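Local coordinates for CrtC domain-containing protein (Fusarium vanettenii 77-13-4, PDB 7A0Q) that probably hydrates the bean phytoalexin kievitone, as a kievitone hydratase built from two lipocalin-like domains, at residues T92-Y103 and S140-D148; T155-F166 and T247-A255. One frame throughout, in Å; residues are numbered along the deposited sequence.

Contact 1: T92-Y103 and S140-D148; sequences TLNLETNEYHQY and SNHDNVTFD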
loop_
_atom_site.group_PDB
_atom_site.type_symbol
_atom_site.label_atom_id
_atom_site.label_comp_id
_atom_site.label_asym_id
_atom_site.label_seq_id
_atom_site.Cartn_x
_atom_site.Cartn_y
_atom_site.Cartn_z
ATOM N N THR A 92 -5.183 11.300 -5.134
ATOM C CA THR A 92 -4.626 11.251 -6.477
ATOM C C THR A 92 -3.413 12.158 -6.532
ATOM O O THR A 92 -3.402 13.224 -5.909
ATOM C CB THR A 92 -5.633 11.693 -7.546
ATOM O OG1 THR A 92 -5.917 13.083 -7.359
ATOM C CG2 THR A 92 -6.925 10.892 -7.440
ATOM N N LEU A 93 -2.390 11.723 -7.264
ATOM C CA LEU A 93 -1.175 12.502 -7.470
ATOM C C LEU A 93 -0.882 12.525 -8.960
ATOM O O LEU A 93 -0.752 11.468 -9.582
ATOM C CB LEU A 93 0.013 11.907 -6.702
ATOM C CG LEU A 93 1.369 12.598 -6.902
ATOM C CD1 LEU A 93 1.359 14.004 -6.304
ATOM C CD2 LEU A 93 2.513 11.761 -6.332
ATOM N N ASN A 94 -0.798 13.727 -9.528
ATOM C CA ASN A 94 -0.383 13.912 -10.913
ATOM C C ASN A 94 1.142 13.955 -10.961
ATOM O O ASN A 94 1.758 14.856 -10.384
ATOM C CB ASN A 94 -0.990 15.200 -11.472
ATOM C CG ASN A 94 -0.647 15.434 -12.943
ATOM O OD1 ASN A 94 0.484 15.226 -13.371
ATOM N ND2 ASN A 94 -1.627 15.892 -13.713
ATOM N N LEU A 95 1.755 12.995 -11.658
ATOM C CA LEU A 95 3.208 12.896 -11.633
ATOM C C LEU A 95 3.887 13.958 -12.489
ATOM O O LEU A 95 5.089 14.189 -12.318
ATOM C CB LEU A 95 3.654 11.505 -12.080
ATOM C CG LEU A 95 3.215 10.360 -11.160
ATOM C CD1 LEU A 95 3.889 9.053 -11.573
ATOM C CD2 LEU A 95 3.520 10.684 -9.701
ATOM N N GLU A 96 3.147 14.607 -13.390
ATOM C CA GLU A 96 3.736 15.682 -14.182
ATOM C C GLU A 96 3.767 16.996 -13.410
ATOM O O GLU A 96 4.773 17.713 -13.435
ATOM C CB GLU A 96 2.960 15.864 -15.486
ATOM C CG GLU A 96 3.524 16.965 -16.385
ATOM C CD GLU A 96 2.469 17.586 -17.289
ATOM O OE1 GLU A 96 2.697 18.717 -17.775
ATOM O OE2 GLU A 96 1.412 16.952 -17.510
ATOM N N THR A 97 2.677 17.331 -12.724
ATOM C CA THR A 97 2.505 18.649 -12.128
ATOM C C THR A 97 2.612 18.663 -10.612
ATOM O O THR A 97 2.656 19.752 -10.026
ATOM C CB THR A 97 1.135 19.221 -12.514
ATOM O OG1 THR A 97 0.112 18.445 -11.870
ATOM C CG2 THR A 97 0.943 19.159 -14.016
ATOM N N ASN A 98 2.639 17.493 -9.969
ATOM C CA ASN A 98 2.580 17.301 -8.520
ATOM C C ASN A 98 1.226 17.660 -7.921
ATOM O O ASN A 98 1.099 17.690 -6.689
ATOM C CB ASN A 98 3.670 18.079 -7.769
ATOM C CG ASN A 98 5.064 17.569 -8.070
ATOM O OD1 ASN A 98 5.248 16.426 -8.495
ATOM N ND2 ASN A 98 6.060 18.420 -7.857
ATOM N N GLU A 99 0.206 17.923 -8.737
ATOM C CA GLU A 99 -1.103 18.245 -8.182
ATOM C C GLU A 99 -1.648 17.055 -7.402
ATOM O O GLU A 99 -1.675 15.928 -7.904
ATOM C CB GLU A 99 -2.083 18.644 -9.286
ATOM C CG GLU A 99 -3.433 19.110 -8.738
ATOM C CD GLU A 99 -4.419 19.516 -9.822
ATOM O OE1 GLU A 99 -5.625 19.627 -9.515
ATOM O OE2 GLU A 99 -3.996 19.719 -10.980
ATOM N N TYR A 100 -2.102 17.318 -6.177
ATOM C CA TYR A 100 -2.452 16.266 -5.231
ATOM C C TYR A 100 -3.776 16.600 -4.562
ATOM O O TYR A 100 -3.988 17.738 -4.135
ATOM C CB TYR A 100 -1.337 16.114 -4.192
ATOM C CG TYR A 100 -1.627 15.187 -3.026
ATOM C CD1 TYR A 100 -1.519 13.807 -3.162
ATOM C CD2 TYR A 100 -1.963 15.698 -1.773
ATOM C CE1 TYR A 100 -1.754 12.961 -2.088
ATOM C CE2 TYR A 100 -2.204 14.856 -0.689
ATOM C CZ TYR A 100 -2.103 13.489 -0.855
ATOM O OH TYR A 100 -2.346 12.645 0.212
ATOM N N HIS A 101 -4.665 15.611 -4.482
ATOM C CA HIS A 101 -5.944 15.758 -3.803
ATOM C C HIS A 101 -6.174 14.548 -2.916
ATOM O O HIS A 101 -5.810 13.429 -3.285
ATOM C CB HIS A 101 -7.087 15.897 -4.801
ATOM C CG HIS A 101 -6.971 17.114 -5.664
ATOM N ND1 HIS A 101 -7.371 18.363 -5.242
ATOM C CD2 HIS A 101 -6.461 17.280 -6.907
ATOM C CE1 HIS A 101 -7.131 19.244 -6.196
ATOM N NE2 HIS A 101 -6.577 18.614 -7.216
ATOM N N GLN A 102 -6.784 14.775 -1.754
ATOM C CA GLN A 102 -7.034 13.698 -0.808
ATOM C C GLN A 102 -8.268 14.013 0.020
ATOM O O GLN A 102 -8.662 15.173 0.170
ATOM C CB GLN A 102 -5.837 13.471 0.127
ATOM C CG GLN A 102 -5.354 14.713 0.887
ATOM C CD GLN A 102 -6.193 15.056 2.110
ATOM O OE1 GLN A 102 -6.681 14.176 2.818
ATOM N NE2 GLN A 102 -6.366 16.353 2.358
ATOM N N TYR A 103 -8.850 12.963 0.590
ATOM C CA TYR A 103 -9.888 13.132 1.597
ATOM C C TYR A 103 -9.965 11.883 2.459
ATOM O O TYR A 103 -9.482 10.810 2.081
ATOM C CB TYR A 103 -11.256 13.423 0.965
ATOM C CG TYR A 103 -11.910 12.212 0.333
ATOM C CD1 TYR A 103 -11.593 11.834 -0.965
ATOM C CD2 TYR A 103 -12.839 11.455 1.028
ATOM C CE1 TYR A 103 -12.187 10.739 -1.553
ATOM C CE2 TYR A 103 -13.448 10.352 0.444
ATOM C CZ TYR A 103 -13.113 10.001 -0.847
ATOM O OH TYR A 103 -13.703 8.908 -1.441
ATOM N N SER A 140 -14.213 5.952 -6.031
ATOM C CA SER A 140 -14.376 7.165 -5.249
ATOM C C SER A 140 -15.228 8.132 -6.054
ATOM O O SER A 140 -15.058 8.250 -7.276
ATOM C CB SER A 140 -13.014 7.793 -4.910
ATOM O OG SER A 140 -13.172 8.996 -4.171
ATOM N N ASN A 141 -16.156 8.816 -5.357
ATOM C CA ASN A 141 -17.067 9.793 -5.965
ATOM C C ASN A 141 -17.141 10.976 -5.009
ATOM O O ASN A 141 -18.166 11.251 -4.381
ATOM C CB ASN A 141 -18.439 9.192 -6.231
ATOM C CG ASN A 141 -18.389 8.114 -7.277
ATOM O OD1 ASN A 141 -18.257 8.398 -8.471
ATOM N ND2 ASN A 141 -18.476 6.865 -6.844
ATOM N N HIS A 142 -16.007 11.647 -4.885
ATOM C CA HIS A 142 -15.806 12.783 -4.010
ATOM C C HIS A 142 -15.293 13.925 -4.868
ATOM O O HIS A 142 -14.577 13.701 -5.849
ATOM C CB HIS A 142 -14.801 12.425 -2.913
ATOM C CG HIS A 142 -14.748 13.393 -1.775
ATOM N ND1 HIS A 142 -15.493 13.232 -0.627
ATOM C CD2 HIS A 142 -14.001 14.507 -1.587
ATOM C CE1 HIS A 142 -15.226 14.220 0.209
ATOM N NE2 HIS A 142 -14.325 15.009 -0.350
ATOM N N ASP A 143 -15.688 15.145 -4.529
ATOM C CA ASP A 143 -15.200 16.283 -5.291
ATOM C C ASP A 143 -13.677 16.307 -5.254
ATOM O O ASP A 143 -13.065 16.179 -4.189
ATOM C CB ASP A 143 -15.788 17.583 -4.742
ATOM C CG ASP A 143 -17.219 17.809 -5.200
ATOM O OD1 ASP A 143 -17.579 17.332 -6.300
ATOM O OD2 ASP A 143 -17.981 18.461 -4.458
ATOM N N ASN A 144 -13.074 16.407 -6.438
ATOM C CA ASN A 144 -11.636 16.422 -6.688
ATOM C C ASN A 144 -10.942 15.095 -6.390
ATOM O O ASN A 144 -9.723 15.017 -6.553
ATOM C CB ASN A 144 -10.918 17.545 -5.925
ATOM C CG ASN A 144 -11.457 18.919 -6.277
ATOM O OD1 ASN A 144 -10.964 19.570 -7.197
ATOM N ND2 ASN A 144 -12.472 19.362 -5.549
ATOM N N VAL A 145 -11.664 14.053 -5.967
ATOM C CA VAL A 145 -11.108 12.697 -5.914
ATOM C C VAL A 145 -12.162 11.722 -6.430
ATOM O O VAL A 145 -12.947 11.160 -5.660
ATOM C CB VAL A 145 -10.643 12.313 -4.496
ATOM C CG1 VAL A 145 -10.024 10.908 -4.501
ATOM C CG2 VAL A 145 -9.641 13.305 -3.969
ATOM N N THR A 146 -12.203 11.528 -7.742
ATOM C CA THR A 146 -13.206 10.684 -8.370
ATOM C C THR A 146 -12.509 9.716 -9.314
ATOM O O THR A 146 -11.723 10.137 -10.166
ATOM C CB THR A 146 -14.241 11.531 -9.130
ATOM O OG1 THR A 146 -15.047 12.252 -8.187
ATOM C CG2 THR A 146 -15.151 10.641 -9.967
ATOM N N PHE A 147 -12.758 8.424 -9.133
ATOM C CA PHE A 147 -12.123 7.414 -9.971
ATOM C C PHE A 147 -12.910 6.123 -9.832
ATOM O O PHE A 147 -13.742 5.969 -8.936
ATOM C CB PHE A 147 -10.635 7.213 -9.618
ATOM C CG PHE A 147 -10.378 6.866 -8.166
ATOM C CD1 PHE A 147 -10.569 5.566 -7.698
ATOM C CD2 PHE A 147 -9.914 7.835 -7.283
ATOM C CE1 PHE A 147 -10.326 5.251 -6.358
ATOM C CE2 PHE A 147 -9.646 7.519 -5.936
ATOM C CZ PHE A 147 -9.852 6.224 -5.490
ATOM N N ASP A 148 -12.647 5.197 -10.744
ATOM C CA ASP A 148 -13.339 3.907 -10.747
ATOM C C ASP A 148 -12.369 2.920 -11.392
ATOM O O ASP A 148 -12.282 2.826 -12.617
ATOM C CB ASP A 148 -14.665 3.999 -11.493
ATOM C CG ASP A 148 -15.513 2.746 -11.365
ATOM O OD1 ASP A 148 -15.041 1.740 -10.801
ATOM O OD2 ASP A 148 -16.664 2.768 -11.854
HETATM O O HOH W 1 -8.175 14.137 -8.490
#

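Contact 2: T155-F166 and T247-A255; sequences TGAVANGGAGTF and TRFATIRGA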
loop_
_atom_site.group_PDB
_atom_site.type_symbol
_atom_site.label_atom_id
_atom_site.label_comp_id
_atom_site.label_asym_id
_atom_site.label_seq_id
_atom_site.Cartn_x
_atom_site.Cartn_y
_atom_site.Cartn_z
ATOM N N THR A 155 -0.647 -11.542 -10.525
ATOM C CA THR A 155 0.612 -11.127 -9.924
ATOM C C THR A 155 0.885 -11.999 -8.700
ATOM O O THR A 155 -0.028 -12.277 -7.914
ATOM C CB THR A 155 0.556 -9.631 -9.562
ATOM O OG1 THR A 155 1.824 -9.188 -9.065
ATOM C CG2 THR A 155 -0.567 -9.332 -8.537
ATOM N N GLY A 156 2.131 -12.449 -8.566
ATOM C CA GLY A 156 2.490 -13.337 -7.463
ATOM C C GLY A 156 2.429 -12.626 -6.112
ATOM O O GLY A 156 2.971 -11.527 -5.947
ATOM N N ALA A 157 1.764 -13.252 -5.139
ATOM C CA ALA A 157 1.537 -12.595 -3.856
ATOM C C ALA A 157 2.829 -12.432 -3.060
ATOM O O ALA A 157 3.743 -13.263 -3.131
ATOM C CB ALA A 157 0.534 -13.382 -3.005
ATOM N N VAL A 158 2.893 -11.324 -2.317
ATOM C CA VAL A 158 3.895 -11.095 -1.275
ATOM C C VAL A 158 3.256 -11.559 0.027
ATOM O O VAL A 158 2.306 -10.939 0.509
ATOM C CB VAL A 158 4.286 -9.612 -1.182
ATOM C CG1 VAL A 158 5.277 -9.371 -0.037
ATOM C CG2 VAL A 158 4.831 -9.098 -2.521
ATOM N N ALA A 159 3.765 -12.657 0.584
ATOM C CA ALA A 159 3.243 -13.228 1.825
ATOM C C ALA A 159 4.118 -12.703 2.960
ATOM O O ALA A 159 5.181 -13.264 3.255
ATOM C CB ALA A 159 3.243 -14.755 1.762
ATOM N N ASN A 160 3.673 -11.609 3.586
ATOM C CA ASN A 160 4.511 -10.922 4.567
ATOM C C ASN A 160 4.941 -11.874 5.668
ATOM O O ASN A 160 4.150 -12.684 6.154
ATOM C CB ASN A 160 3.750 -9.731 5.137
ATOM C CG ASN A 160 3.701 -8.586 4.153
ATOM O OD1 ASN A 160 4.612 -7.756 4.098
ATOM N ND2 ASN A 160 2.656 -8.551 3.338
ATOM N N GLY A 161 6.212 -11.766 6.061
ATOM C CA GLY A 161 6.755 -12.653 7.072
ATOM C C GLY A 161 7.170 -14.005 6.554
ATOM O O GLY A 161 7.697 -14.813 7.335
ATOM N N GLY A 162 6.932 -14.279 5.273
ATOM C CA GLY A 162 7.300 -15.531 4.646
ATOM C C GLY A 162 6.094 -16.403 4.379
ATOM O O GLY A 162 5.996 -17.015 3.312
ATOM N N ALA A 163 5.169 -16.464 5.340
ATOM C CA ALA A 163 3.971 -17.287 5.221
ATOM C C ALA A 163 2.691 -16.487 5.404
ATOM O O ALA A 163 1.605 -17.077 5.443
ATOM C CB ALA A 163 4.009 -18.443 6.227
ATOM N N GLY A 164 2.785 -15.166 5.529
ATOM C CA GLY A 164 1.620 -14.302 5.512
ATOM C C GLY A 164 1.260 -13.686 6.843
ATOM O O GLY A 164 0.271 -12.948 6.905
ATOM N N THR A 165 2.026 -13.960 7.908
ATOM C CA THR A 165 1.699 -13.453 9.238
ATOM C C THR A 165 2.970 -13.055 9.979
ATOM O O THR A 165 4.043 -13.613 9.750
ATOM C CB THR A 165 0.902 -14.501 10.045
ATOM O OG1 THR A 165 0.511 -13.960 11.317
ATOM C CG2 THR A 165 1.721 -15.787 10.248
ATOM N N PHE A 166 2.842 -12.064 10.863
ATOM C CA PHE A 166 3.970 -11.668 11.708
ATOM C C PHE A 166 3.434 -10.907 12.921
ATOM O O PHE A 166 2.254 -10.549 12.989
ATOM C CB PHE A 166 5.015 -10.849 10.919
ATOM C CG PHE A 166 4.520 -9.520 10.389
ATOM C CD1 PHE A 166 3.908 -9.438 9.139
ATOM C CD2 PHE A 166 4.716 -8.340 11.112
ATOM C CE1 PHE A 166 3.475 -8.214 8.635
ATOM C CE2 PHE A 166 4.288 -7.120 10.615
ATOM C CZ PHE A 166 3.662 -7.051 9.363
ATOM N N THR A 247 11.287 -3.752 15.474
ATOM C CA THR A 247 10.945 -4.468 14.253
ATOM C C THR A 247 11.455 -3.681 13.052
ATOM O O THR A 247 11.181 -2.484 12.915
ATOM C CB THR A 247 9.436 -4.698 14.177
ATOM O OG1 THR A 247 9.054 -5.582 15.243
ATOM C CG2 THR A 247 9.046 -5.329 12.829
ATOM N N ARG A 248 12.253 -4.336 12.212
ATOM C CA ARG A 248 12.847 -3.647 11.068
ATOM C C ARG A 248 13.203 -4.728 10.049
ATOM O O ARG A 248 14.254 -5.367 10.158
ATOM C CB ARG A 248 14.060 -2.813 11.487
ATOM C CG ARG A 248 15.005 -3.507 12.480
ATOM C CD ARG A 248 16.151 -2.591 12.910
ATOM N NE ARG A 248 17.084 -3.280 13.805
ATOM C CZ ARG A 248 18.092 -4.047 13.401
ATOM N NH1 ARG A 248 18.322 -4.245 12.109
ATOM N NH2 ARG A 248 18.881 -4.623 14.298
ATOM N N PHE A 249 12.310 -4.955 9.086
ATOM C CA PHE A 249 12.521 -6.106 8.219
ATOM C C PHE A 249 11.783 -5.909 6.902
ATOM O O PHE A 249 10.847 -5.114 6.793
ATOM C CB PHE A 249 12.089 -7.420 8.902
ATOM C CG PHE A 249 10.605 -7.715 8.815
ATOM C CD1 PHE A 249 9.672 -6.904 9.456
ATOM C CD2 PHE A 249 10.149 -8.807 8.086
ATOM C CE1 PHE A 249 8.296 -7.195 9.373
ATOM C CE2 PHE A 249 8.796 -9.100 8.005
ATOM C CZ PHE A 249 7.873 -8.296 8.639
ATOM N N ALA A 250 12.250 -6.639 5.894
ATOM C CA ALA A 250 11.621 -6.665 4.585
ATOM C C ALA A 250 11.201 -8.087 4.263
ATOM O O ALA A 250 11.939 -9.041 4.542
ATOM C CB ALA A 250 12.582 -6.140 3.500
ATOM N N THR A 251 10.006 -8.218 3.672
ATOM C CA THR A 251 9.624 -9.413 2.933
ATOM C C THR A 251 9.788 -9.089 1.456
ATOM O O THR A 251 9.227 -8.107 0.965
ATOM C CB THR A 251 8.186 -9.844 3.222
ATOM O OG1 THR A 251 7.988 -10.002 4.638
ATOM C CG2 THR A 251 7.896 -11.170 2.514
ATOM N N ILE A 252 10.592 -9.878 0.768
ATOM C CA ILE A 252 10.867 -9.642 -0.639
ATOM C C ILE A 252 10.391 -10.852 -1.416
ATOM O O ILE A 252 10.861 -11.969 -1.182
ATOM C CB ILE A 252 12.359 -9.388 -0.893
ATOM C CG1 ILE A 252 12.846 -8.218 -0.031
ATOM C CG2 ILE A 252 12.582 -9.172 -2.403
ATOM C CD1 ILE A 252 14.321 -7.872 -0.223
ATOM N N ARG A 253 9.449 -10.634 -2.334
ATOM C CA ARG A 253 9.047 -11.673 -3.263
ATOM C C ARG A 253 9.898 -11.535 -4.513
ATOM O O ARG A 253 9.966 -10.453 -5.097
ATOM C CB ARG A 253 7.562 -11.554 -3.608
ATOM C CG ARG A 253 7.049 -12.692 -4.483
ATOM C CD ARG A 253 6.129 -12.147 -5.590
ATOM N NE ARG A 253 6.886 -11.512 -6.670
ATOM C CZ ARG A 253 6.331 -10.899 -7.718
ATOM N NH1 ARG A 253 5.005 -10.808 -7.838
ATOM N NH2 ARG A 253 7.104 -10.366 -8.656
ATOM N N GLY A 254 10.562 -12.614 -4.895
ATOM C CA GLY A 254 11.330 -12.649 -6.120
ATOM C C GLY A 254 10.610 -13.406 -7.218
ATOM O O GLY A 254 9.376 -13.382 -7.322
ATOM N N ALA A 255 11.398 -14.069 -8.059
ATOM C CA ALA A 255 10.865 -14.941 -9.090
ATOM C C ALA A 255 10.497 -16.299 -8.501
ATOM O O ALA A 255 11.014 -16.712 -7.461
ATOM C CB ALA A 255 11.888 -15.118 -10.216
HETATM O O HOH W 2 7.198 -7.563 5.377
#

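Contact 1: T92-Y103 and S140-D148
Two beta hairpins of the N-terminal lipocalin-like domain, Thr92-Tyr103 and Ser140-Asp148, meet with their strands nearly perpendicular: segments 100-103 and 145-148 cross at -87° with their axes 8.0 Å apart. Tyr103 and His142 form the main aromatic contact, a face-to-face stack with centroids 3.8 Å apart and planes only 4° from parallel. The two side chains run past each other in opposite directions, which sets the CB of each over the face of the other's ring; His142 CB lies 3.7 Å from the Tyr103 ring centroid. With chi1 of 75°, the Tyr103 ring sits between its own backbone N and carbonyl carbon, and its hydroxyl OH is carried to Ser140, donating to OG at 2.8 Å. Ser140 OG in turn donates to Val145 O, so a short chain of hydrogen bonds runs from the tyrosine into the backbone of the second hairpin. Val145 CG1 packs at the edge of the Tyr103 ring, 3.7 Å from CE1, while its other methyl, CG2, meets His101 CB. Asn144, in the type II turn from His142 to Val145, lays its CB over one face of the His101 imidazole as a CH-pi contact. The rotation of that ring is fixed from within its own hairpin, since NE2 donates to Glu99 OE1 at 2.7 Å in a nearly straight bond close to the ring plane; His190 is a second partner of this carboxylate oxygen. A water bridges Thr92 OG1 and Asn144 O, which lie 4.3 Å apart. Beyond the interface, Phe147 reaches Val75 and Ala77 on strand 72-81, strand 145-152 pairs with strand 171-189, and Tyr103 and Ser140 both touch Asn123 on strand 123-127.

Contact 2: T155-F166 and T247-A255
Phe249 turns the edge of its ring toward the face of Phe166 in a T-shaped pair, with planes at 68° and centroids 5.3 Å apart. Its leading atom, CZ, stands over the middle of the Phe166 ring, 4.0 Å from CG. Trp236 of strand 232-240 touches both rings and extends the aromatic cluster. Further along strand 245-253, Thr251 has its hydroxyl and methyl divided between two tasks. OG1, opposite the carbonyl carbon at chi1 -54°, accepts a nearly straight bond from Gly161 N (2.9 Å, 169°) and donates to a water that also binds Asn160 OD1; Ser234 is another partner of that amide oxygen. CG2 slides alongside Val158 CG1 and packs against Ala159 O. Gly161 belongs to the type II turn from Ala159 to Gly162, and its positive phi suits glycine.

Arg253 crosses Val158 at about a right angle, its CB against Val158 CG2 at 3.8 Å. Bends at chi2 and chi3 then swing the guanidinium toward Gly156, where NH1 donates to Gly156 O (2.9 Å), the carbonyl oxygen lying at the edge of the group and near its plane. NH2 is held by Glu31, in a salt bridge, and by Glu230 O, so several bonds fix the buried head group. Thr251 and Arg253 thus grip the backbone of 155-166 mainly by side chain to main chain bonds. This is an interdomain contact of a tandem lipocalin-like fold: one strand of the C-terminal eight-stranded barrel presents its side chains to a loop and broken strand of the N-terminal domain.

From the N terminus, contact 1 comes first: the hairpin 92-103 meets the hairpin 140-148, closing a loop of 36 residues within the N-terminal lipocalin-like domain. Strand 145-152 is followed by strand 158-168, and contact 2 opens at 155, in the loop between them; it closes 80 residues later at 247-255, after the chain has entered the C-terminal barrel. The two loops therefore follow in series and neither encloses nor crosses the other. The centres of contact 1 and contact 2 are about 30 Å apart, on opposite sides of the chain's centre, and the nearest atoms of the two contacts are about 17 Å apart. Contact 1 joins parts of one domain, whereas contact 2 ties the two domains together; strand 171-189 pairs with both 145-152 and 158-168.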